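Local coordinates for conserved hypothetical protein Pfu-838710-001 (Pyrococcus furiosus, PDB 1YEM) that is of unknown function but belongs to the CYTH family, whose characterised members act on triphosphates, so it may bind a similar substrate, at residues E20-L23 with H24-T28. Sequence-based numbering, arbitrary orientation.
Sequences EDFL and HTLNT
Successive i to i+4 backbone bonds join E20-L23 to H24-T28 as one continuous helix, T25 N reaching D21 O at 3.2 Å and nearly straight (173°). L26 N reaches F22 O at 2.8 Å. N27 N donates to L23 O from above the carbonyl plane, at 3.0 Å. The first turn is less regular: H24 N has only weak bonds, divided between E20 O and D21 O. D21 O also receives T25 N in its carbonyl plane, while the hydroxyl of T25, held beside its own backbone N (chi1 -52°), folds back to the same oxygen, T25 OG1 to D21 O being a weak bond of 3.3 Å. One turn on, T28 does the same to H24 more firmly: T28 OG1 lies 3.2 Å from H24 O, donating from above the carbonyl plane, and T28 N supplies a second bond to that oxygen. The same hydroxyl sits over one face of the H24 imidazole, toward its rim.

This short helix, 19-29, follows the first barrel strand of the CYTH domain and leads into strand 32-44, packing on strands 102-115 and 118-125 of the eight-stranded antiparallel barrel, which is consistent with the triphosphate tunnel fold of this family. Its apolar side is built by F22, L23 and L26. L26 CD2 lies obliquely to the F22 ring, 4.2 Å from F22 CE1, and also meets L23 CD2 at 4.1 Å, the two leucines slanting across each other. Chi1 -170° and chi2 66° together place L26 CD2 at both neighbours. Beyond the helix, F22 packs on V122 and L157, and both leucines on Y113. At the N-terminal end E20 OE2 makes a salt bridge to R124 of strand 118-125.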
loop_
_atom_site.group_PDB
_atom_site.type_symbol
_atom_site.label_atom_id
_atom_site.label_comp_id
_atom_site.label_asym_id
_atom_site.label_seq_id
_atom_site.Cartn_x
_atom_site.Cartn_y
_atom_site.Cartn_z
ATOM N N GLU B 20 22.542 -2.083 -26.731
ATOM C CA GLU B 20 23.304 -3.104 -27.435
ATOM C C GLU B 20 24.810 -2.870 -27.200
ATOM O O GLU B 20 25.457 -3.667 -26.503
ATOM C CB GLU B 20 22.922 -3.123 -28.933
ATOM C CG GLU B 20 21.430 -3.540 -29.219
ATOM C CD GLU B 20 20.373 -2.417 -28.976
ATOM O OE1 GLU B 20 20.729 -1.246 -28.739
ATOM O OE2 GLU B 20 19.168 -2.716 -29.037
ATOM N N ASP B 21 25.343 -1.762 -27.731
ATOM C CA ASP B 21 26.712 -1.300 -27.386
ATOM C C ASP B 21 27.045 -1.568 -25.913
ATOM O O ASP B 21 28.072 -2.177 -25.595
ATOM C CB ASP B 21 26.878 0.209 -27.614
ATOM C CG ASP B 21 26.514 0.647 -29.017
ATOM O OD1 ASP B 21 26.984 1.723 -29.456
ATOM O OD2 ASP B 21 25.748 -0.067 -29.680
ATOM N N PHE B 22 26.161 -1.113 -25.023
ATOM C CA PHE B 22 26.437 -1.113 -23.591
ATOM C C PHE B 22 26.511 -2.501 -22.980
ATOM O O PHE B 22 27.269 -2.716 -22.037
ATOM C CB PHE B 22 25.407 -0.277 -22.826
ATOM C CG PHE B 22 25.713 -0.155 -21.370
ATOM C CD1 PHE B 22 25.105 -0.992 -20.447
ATOM C CD2 PHE B 22 26.660 0.766 -20.921
ATOM C CE1 PHE B 22 25.409 -0.896 -19.099
ATOM C CE2 PHE B 22 26.969 0.860 -19.578
ATOM C CZ PHE B 22 26.340 0.032 -18.664
ATOM N N LEU B 23 25.725 -3.442 -23.488
ATOM C CA LEU B 23 25.782 -4.814 -22.949
ATOM C C LEU B 23 27.095 -5.522 -23.319
ATOM O O LEU B 23 27.532 -6.418 -22.589
ATOM C CB LEU B 23 24.550 -5.652 -23.354
ATOM C CG LEU B 23 23.438 -5.661 -22.283
ATOM C CD1 LEU B 23 22.092 -6.050 -22.863
ATOM C CD2 LEU B 23 23.791 -6.591 -21.130
ATOM N N HIS B 24 27.725 -5.116 -24.428
ATOM C CA HIS B 24 29.078 -5.584 -24.728
ATOM C C HIS B 24 30.059 -5.013 -23.710
ATOM O O HIS B 24 30.797 -5.764 -23.074
ATOM C CB HIS B 24 29.544 -5.214 -26.146
ATOM C CG HIS B 24 30.953 -5.652 -26.440
ATOM N ND1 HIS B 24 31.977 -4.759 -26.691
ATOM C CD2 HIS B 24 31.513 -6.888 -26.480
ATOM C CE1 HIS B 24 33.102 -5.428 -26.895
ATOM N NE2 HIS B 24 32.848 -6.720 -26.771
ATOM N N THR B 25 30.055 -3.686 -23.567
ATOM C CA THR B 25 30.882 -2.995 -22.577
ATOM C C THR B 25 30.729 -3.613 -21.188
ATOM O O THR B 25 31.700 -3.803 -20.475
ATOM C CB THR B 25 30.514 -1.500 -22.489
ATOM O OG1 THR B 25 30.542 -0.917 -23.796
ATOM C CG2 THR B 25 31.483 -0.753 -21.586
ATOM N N LEU B 26 29.503 -3.949 -20.828
ATOM C CA LEU B 26 29.214 -4.516 -19.523
ATOM C C LEU B 26 29.738 -5.960 -19.360
ATOM O O LEU B 26 30.275 -6.303 -18.310
ATOM C CB LEU B 26 27.699 -4.474 -19.282
ATOM C CG LEU B 26 27.198 -4.806 -17.880
ATOM C CD1 LEU B 26 27.662 -3.761 -16.886
ATOM C CD2 LEU B 26 25.683 -4.911 -17.896
ATOM N N ASN B 27 29.563 -6.795 -20.396
ATOM C CA ASN B 27 30.003 -8.212 -20.354
ATOM C C ASN B 27 31.517 -8.327 -20.275
ATOM O O ASN B 27 32.056 -9.314 -19.765
ATOM C CB ASN B 27 29.459 -9.030 -21.564
ATOM C CG ASN B 27 30.379 -8.986 -22.819
ATOM O OD1 ASN B 27 31.601 -9.063 -22.719
ATOM N ND2 ASN B 27 29.767 -8.898 -23.998
ATOM N N THR B 28 32.184 -7.313 -20.817
ATOM C CA THR B 28 33.621 -7.164 -20.736
ATOM C C THR B 28 34.107 -7.129 -19.272
ATOM O O THR B 28 35.092 -7.764 -18.932
ATOM C CB THR B 28 34.034 -5.878 -21.501
ATOM O OG1 THR B 28 33.968 -6.119 -22.921
ATOM C CG2 THR B 28 35.401 -5.436 -21.132
#